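Local structure of bacterial regulatory proteins, tetR family (Corynebacterium glutamicum, 3AQT) at residues K43-R56 and F83-V97. The protein is a TetR-family transcriptional repressor that binds resorcinol as its inducer and probably contacts DNA through a helix-turn-helix motif. Numbering follows the deposited sequence.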
loop_
_atom_site.group_PDB
_atom_site.type_symbol
_atom_site.label_atom_id
_atom_site.label_comp_id
_atom_site.label_asym_id
_atom_site.label_seq_id
_atom_site.Cartn_x
_atom_site.Cartn_y
_atom_site.Cartn_z
ATOM N N LYS B 43 10.733 7.119 -35.258
ATOM C CA LYS B 43 12.060 6.986 -34.667
ATOM C C LYS B 43 11.932 7.002 -33.150
ATOM O O LYS B 43 12.567 6.213 -32.451
ATOM C CB LYS B 43 12.945 8.146 -35.129
ATOM C CG LYS B 43 14.256 8.308 -34.373
ATOM C CD LYS B 43 14.973 9.572 -34.831
ATOM C CE LYS B 43 16.271 9.802 -34.072
ATOM N NZ LYS B 43 16.939 11.061 -34.513
ATOM N N ARG B 44 11.108 7.916 -32.652
ATOM C CA ARG B 44 10.868 8.044 -31.223
ATOM C C ARG B 44 10.197 6.774 -30.691
ATOM O O ARG B 44 10.513 6.299 -29.600
ATOM C CB ARG B 44 9.976 9.260 -30.957
ATOM C CG ARG B 44 9.528 9.412 -29.512
ATOM C CD ARG B 44 8.412 10.441 -29.387
ATOM N NE ARG B 44 7.755 10.378 -28.082
ATOM C CZ ARG B 44 8.291 10.803 -26.941
ATOM N NH1 ARG B 44 9.506 11.335 -26.927
ATOM N NH2 ARG B 44 7.611 10.691 -25.808
ATOM N N GLU B 45 9.274 6.229 -31.476
ATOM C CA GLU B 45 8.558 5.022 -31.098
ATOM C C GLU B 45 9.482 3.834 -30.865
ATOM O O GLU B 45 9.395 3.172 -29.828
ATOM C CB GLU B 45 7.520 4.672 -32.168
ATOM C CG GLU B 45 6.170 5.356 -31.967
ATOM C CD GLU B 45 5.308 5.334 -33.221
ATOM O OE1 GLU B 45 5.303 4.301 -33.926
ATOM O OE2 GLU B 45 4.628 6.350 -33.493
ATOM N N GLN B 46 10.367 3.558 -31.817
ATOM C CA GLN B 46 11.278 2.434 -31.657
ATOM C C GLN B 46 12.379 2.697 -30.627
ATOM O O GLN B 46 12.893 1.762 -30.018
ATOM C CB GLN B 46 11.898 2.033 -32.999
ATOM C CG GLN B 46 12.605 3.155 -33.726
ATOM C CD GLN B 46 13.533 2.638 -34.814
ATOM O OE1 GLN B 46 13.163 1.753 -35.603
ATOM N NE2 GLN B 46 14.744 3.190 -34.867
ATOM N N THR B 47 12.737 3.962 -30.430
ATOM C CA THR B 47 13.764 4.302 -29.450
ATOM C C THR B 47 13.223 4.046 -28.048
ATOM O O THR B 47 13.935 3.495 -27.205
ATOM C CB THR B 47 14.217 5.776 -29.575
ATOM O OG1 THR B 47 14.753 5.998 -30.885
ATOM C CG2 THR B 47 15.298 6.088 -28.553
ATOM N N ARG B 48 11.973 4.442 -27.792
ATOM C CA ARG B 48 11.378 4.193 -26.478
ATOM C C ARG B 48 11.401 2.689 -26.252
ATOM O O ARG B 48 11.792 2.216 -25.185
ATOM C CB ARG B 48 9.925 4.694 -26.388
ATOM C CG ARG B 48 9.782 6.207 -26.286
ATOM C CD ARG B 48 8.328 6.673 -26.191
ATOM N NE ARG B 48 7.816 6.719 -24.818
ATOM C CZ ARG B 48 7.213 5.709 -24.189
ATOM N NH1 ARG B 48 7.029 4.539 -24.802
ATOM N NH2 ARG B 48 6.788 5.867 -22.939
ATOM N N ALA B 49 10.994 1.942 -27.270
ATOM C CA ALA B 49 10.970 0.494 -27.192
ATOM C C ALA B 49 12.354 -0.062 -26.869
ATOM O O ALA B 49 12.495 -0.950 -26.015
ATOM C CB ALA B 49 10.461 -0.080 -28.501
ATOM N N ARG B 50 13.376 0.464 -27.544
ATOM C CA ARG B 50 14.746 0.014 -27.325
ATOM C C ARG B 50 15.265 0.388 -25.952
ATOM O O ARG B 50 16.041 -0.360 -25.348
ATOM C CB ARG B 50 15.666 0.582 -28.400
ATOM C CG ARG B 50 15.391 0.017 -29.767
ATOM C CD ARG B 50 16.228 0.691 -30.822
ATOM N NE ARG B 50 15.832 0.258 -32.156
ATOM C CZ ARG B 50 16.395 0.690 -33.281
ATOM N NH1 ARG B 50 17.386 1.572 -33.231
ATOM N NH2 ARG B 50 15.974 0.234 -34.456
ATOM N N LEU B 51 14.847 1.550 -25.462
ATOM C CA LEU B 51 15.250 2.003 -24.138
ATOM C C LEU B 51 14.632 1.087 -23.094
ATOM O O LEU B 51 15.298 0.681 -22.136
ATOM C CB LEU B 51 14.808 3.452 -23.905
ATOM C CG LEU B 51 15.663 4.488 -24.643
ATOM C CD1 LEU B 51 15.067 5.865 -24.491
ATOM C CD2 LEU B 51 17.083 4.457 -24.086
ATOM N N ILE B 52 13.362 0.744 -23.291
ATOM C CA ILE B 52 12.663 -0.140 -22.368
ATOM C C ILE B 52 13.394 -1.481 -22.301
ATOM O O ILE B 52 13.649 -2.010 -21.216
ATOM C CB ILE B 52 11.198 -0.361 -22.816
ATOM C CG1 ILE B 52 10.415 0.944 -22.658
ATOM C CG2 ILE B 52 10.548 -1.457 -21.994
ATOM C CD1 ILE B 52 10.472 1.639 -21.309
ATOM N N THR B 53 13.739 -2.019 -23.468
ATOM C CA THR B 53 14.449 -3.293 -23.560
ATOM C C THR B 53 15.812 -3.186 -22.888
ATOM O O THR B 53 16.239 -4.098 -22.171
ATOM C CB THR B 53 14.651 -3.713 -25.045
ATOM O OG1 THR B 53 13.372 -3.886 -25.668
ATOM C CG2 THR B 53 15.434 -5.023 -25.146
ATOM N N SER B 54 16.493 -2.071 -23.118
ATOM C CA SER B 54 17.811 -1.864 -22.526
ATOM C C SER B 54 17.714 -1.841 -21.004
ATOM O O SER B 54 18.427 -2.574 -20.307
ATOM C CB SER B 54 18.419 -0.550 -23.027
ATOM O OG SER B 54 19.711 -0.363 -22.473
ATOM N N ALA B 55 16.818 -0.999 -20.498
ATOM C CA ALA B 55 16.611 -0.872 -19.062
ATOM C C ALA B 55 16.280 -2.210 -18.421
ATOM O O ALA B 55 16.824 -2.546 -17.374
ATOM C CB ALA B 55 15.494 0.134 -18.774
ATOM N N ARG B 56 15.395 -2.982 -19.044
ATOM C CA ARG B 56 15.020 -4.272 -18.476
ATOM C C ARG B 56 16.174 -5.251 -18.430
ATOM O O ARG B 56 16.390 -5.924 -17.435
ATOM C CB ARG B 56 13.880 -4.920 -19.258
ATOM C CG ARG B 56 13.445 -6.251 -18.650
ATOM C CD ARG B 56 12.474 -6.991 -19.550
ATOM N NE ARG B 56 13.119 -7.396 -20.793
ATOM C CZ ARG B 56 12.649 -7.127 -22.006
ATOM N NH1 ARG B 56 11.519 -6.449 -22.153
ATOM N NH2 ARG B 56 13.323 -7.532 -23.069
ATOM N N PHE B 83 18.470 11.082 -23.966
ATOM C CA PHE B 83 17.445 10.287 -23.295
ATOM C C PHE B 83 16.127 11.019 -23.093
ATOM O O PHE B 83 15.066 10.525 -23.481
ATOM C CB PHE B 83 17.946 9.812 -21.933
ATOM C CG PHE B 83 16.938 8.996 -21.170
ATOM C CD1 PHE B 83 16.777 7.637 -21.432
ATOM C CD2 PHE B 83 16.137 9.589 -20.199
ATOM C CE1 PHE B 83 15.832 6.879 -20.735
ATOM C CE2 PHE B 83 15.190 8.842 -19.498
ATOM C CZ PHE B 83 15.038 7.484 -19.766
ATOM N N TYR B 84 16.196 12.196 -22.482
ATOM C CA TYR B 84 15.007 12.990 -22.199
ATOM C C TYR B 84 14.266 13.486 -23.431
ATOM O O TYR B 84 13.429 14.384 -23.354
ATOM C CB TYR B 84 15.380 14.138 -21.260
ATOM C CG TYR B 84 15.866 13.598 -19.938
ATOM C CD1 TYR B 84 14.975 13.020 -19.039
ATOM C CD2 TYR B 84 17.224 13.565 -19.631
ATOM C CE1 TYR B 84 15.420 12.414 -17.869
ATOM C CE2 TYR B 84 17.684 12.961 -18.462
ATOM C CZ TYR B 84 16.776 12.384 -17.584
ATOM O OH TYR B 84 17.216 11.762 -16.434
ATOM N N ASN B 85 14.572 12.885 -24.573
ATOM C CA ASN B 85 13.888 13.225 -25.808
ATOM C C ASN B 85 12.813 12.168 -26.023
ATOM O O ASN B 85 11.973 12.297 -26.913
ATOM C CB ASN B 85 14.855 13.194 -26.986
ATOM C CG ASN B 85 15.426 14.556 -27.313
ATOM O OD1 ASN B 85 16.311 14.675 -28.157
ATOM N ND2 ASN B 85 14.917 15.595 -26.656
ATOM N N TYR B 86 12.842 11.125 -25.196
ATOM C CA TYR B 86 11.897 10.019 -25.318
ATOM C C TYR B 86 11.107 9.744 -24.043
ATOM O O TYR B 86 10.033 9.151 -24.090
ATOM C CB TYR B 86 12.662 8.769 -25.739
ATOM C CG TYR B 86 13.566 9.017 -26.922
ATOM C CD1 TYR B 86 13.048 9.114 -28.217
ATOM C CD2 TYR B 86 14.939 9.174 -26.747
ATOM C CE1 TYR B 86 13.881 9.359 -29.307
ATOM C CE2 TYR B 86 15.780 9.421 -27.826
ATOM C CZ TYR B 86 15.248 9.511 -29.101
ATOM O OH TYR B 86 16.088 9.744 -30.169
ATOM N N PHE B 87 11.658 10.160 -22.907
ATOM C CA PHE B 87 11.004 10.008 -21.607
ATOM C C PHE B 87 11.220 11.307 -20.827
ATOM O O PHE B 87 12.313 11.877 -20.844
ATOM C CB PHE B 87 11.608 8.839 -20.832
ATOM C CG PHE B 87 11.208 7.488 -21.354
ATOM C CD1 PHE B 87 10.016 6.896 -20.945
ATOM C CD2 PHE B 87 12.010 6.817 -22.276
ATOM C CE1 PHE B 87 9.628 5.657 -21.444
ATOM C CE2 PHE B 87 11.629 5.583 -22.779
ATOM C CZ PHE B 87 10.435 5.002 -22.363
ATOM N N PRO B 88 10.176 11.805 -20.146
ATOM C CA PRO B 88 10.322 13.044 -19.380
ATOM C C PRO B 88 11.239 12.847 -18.181
ATOM O O PRO B 88 11.940 13.768 -17.761
ATOM C CB PRO B 88 8.888 13.356 -18.964
ATOM C CG PRO B 88 8.295 11.995 -18.798
ATOM C CD PRO B 88 8.803 11.283 -20.035
ATOM N N ASP B 89 11.236 11.638 -17.636
ATOM C CA ASP B 89 12.067 11.349 -16.485
ATOM C C ASP B 89 12.374 9.868 -16.346
ATOM O O ASP B 89 11.967 9.049 -17.167
ATOM C CB ASP B 89 11.380 11.827 -15.211
ATOM C CG ASP B 89 9.976 11.277 -15.076
ATOM O OD1 ASP B 89 9.016 12.036 -15.337
ATOM O OD2 ASP B 89 9.832 10.081 -14.729
ATOM N N ARG B 90 13.088 9.545 -15.276
ATOM C CA ARG B 90 13.478 8.184 -14.973
ATOM C C ARG B 90 12.266 7.346 -14.576
ATOM O O ARG B 90 12.110 6.222 -15.036
ATOM C CB ARG B 90 14.509 8.188 -13.841
ATOM C CG ARG B 90 15.035 6.809 -13.471
ATOM C CD ARG B 90 16.155 6.891 -12.446
ATOM N NE ARG B 90 17.001 5.698 -12.457
ATOM C CZ ARG B 90 16.634 4.512 -11.984
ATOM N NH1 ARG B 90 15.428 4.358 -11.456
ATOM N NH2 ARG B 90 17.476 3.485 -12.032
ATOM N N GLU B 91 11.411 7.901 -13.723
ATOM C CA GLU B 91 10.220 7.202 -13.255
ATOM C C GLU B 91 9.364 6.615 -14.366
ATOM O O GLU B 91 8.931 5.470 -14.269
ATOM C CB GLU B 91 9.349 8.132 -12.399
ATOM C CG GLU B 91 9.399 7.828 -10.913
ATOM C CD GLU B 91 8.891 6.428 -10.574
ATOM O OE1 GLU B 91 7.702 6.138 -10.843
ATOM O OE2 GLU B 91 9.683 5.617 -10.036
ATOM N N GLN B 92 9.109 7.396 -15.411
ATOM C CA GLN B 92 8.289 6.917 -16.514
ATOM C C GLN B 92 8.883 5.631 -17.096
ATOM O O GLN B 92 8.167 4.650 -17.323
ATOM C CB GLN B 92 8.179 7.984 -17.609
ATOM C CG GLN B 92 6.755 8.504 -17.856
ATOM C CD GLN B 92 6.305 8.338 -19.317
ATOM O OE1 GLN B 92 6.850 8.962 -20.233
ATOM N NE2 GLN B 92 5.304 7.488 -19.534
ATOM N N LEU B 93 10.194 5.630 -17.322
ATOM C CA LEU B 93 10.864 4.463 -17.874
ATOM C C LEU B 93 10.762 3.284 -16.928
ATOM O O LEU B 93 10.587 2.149 -17.356
ATOM C CB LEU B 93 12.341 4.769 -18.137
ATOM C CG LEU B 93 13.222 3.585 -18.560
ATOM C CD1 LEU B 93 12.874 3.168 -19.986
ATOM C CD2 LEU B 93 14.686 3.977 -18.473
ATOM N N LEU B 94 10.887 3.554 -15.636
ATOM C CA LEU B 94 10.813 2.505 -14.630
ATOM C C LEU B 94 9.424 1.874 -14.711
ATOM O O LEU B 94 9.265 0.653 -14.685
ATOM C CB LEU B 94 11.028 3.105 -13.241
ATOM C CG LEU B 94 11.861 2.306 -12.235
ATOM C CD1 LEU B 94 11.314 0.883 -12.098
ATOM C CD2 LEU B 94 13.314 2.273 -12.713
ATOM N N GLN B 95 8.419 2.726 -14.829
ATOM C CA GLN B 95 7.052 2.263 -14.916
ATOM C C GLN B 95 6.799 1.396 -16.144
ATOM O O GLN B 95 6.066 0.407 -16.065
ATOM C CB GLN B 95 6.109 3.460 -14.881
ATOM C CG GLN B 95 5.962 4.022 -13.482
ATOM C CD GLN B 95 5.047 5.217 -13.434
ATOM O OE1 GLN B 95 4.039 5.277 -14.143
ATOM N NE2 GLN B 95 5.381 6.176 -12.588
ATOM N N ALA B 96 7.411 1.750 -17.269
ATOM C CA ALA B 96 7.247 0.974 -18.492
ATOM C C ALA B 96 7.861 -0.404 -18.307
ATOM O O ALA B 96 7.298 -1.400 -18.752
ATOM C CB ALA B 96 7.899 1.684 -19.663
ATOM N N VAL B 97 9.010 -0.462 -17.641
ATOM C CA VAL B 97 9.678 -1.732 -17.391
ATOM C C VAL B 97 8.821 -2.595 -16.458
ATOM O O VAL B 97 8.706 -3.807 -16.653
ATOM C CB VAL B 97 11.088 -1.499 -16.770
ATOM C CG1 VAL B 97 11.689 -2.808 -16.274
ATOM C CG2 VAL B 97 12.001 -0.882 -17.815
#
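Thr47 lays its methyl on the ring of Tyr86 in the TetR-type DNA-binding domain, where residues 43-56 of helix 41-62 pack on the end of the predicted helix-turn-helix and on the start of helix 90-111. This contact is a worked example of how one helix can serve two different partners: a turn at its N-terminal part, and, further along, helix 90-97, crossed at -76°. The CH-pi contact is close and almost centred: Thr47 CG2 lies 3.3 Å from the ring centroid of Tyr86, 8° off its normal. That placement follows from the first torsion, which sets CG2 anti to the backbone N and lets Thr47 OG1 turn back and hydrogen-bond to Lys43 O (2.7 Å), an acceptor that Thr47 N reaches from the opposite face of its plane.

The tight side is apolar. Leu51 CD1 lies between three aromatic residues, 3.9 Å from Phe83 CD1, 4.0 Å from Tyr86 CB and in the plane of the Phe87 ring at its edge. Ile52 packs its side chain among Phe87, Leu93 and Ala96, though the exact position of its CD1 is doubtful, and Ala55 CB sits against Leu93 CD2 and Val97 CG2. Ile72 of helix 69-75 touches Leu51 and Ala55, so helices 41-62, 69-75 and 90-111 meet in one apolar core.

On the more solvent-accessible side, long arginines replace this close fit. Arg44, extended from CG to NE, runs past the edge of the Tyr86 ring toward the turn at Asn85. Arg48 bends at its third torsion, which folds its guanidinium over one face of Phe87, the two planes inclined to each other; Leu93 lies toward the rim of the opposite face. Polar hold is slight here: Arg48 NE gives Tyr86 O a weak hydrogen bond, 3.4 Å long and bent to 130° at the hydrogen.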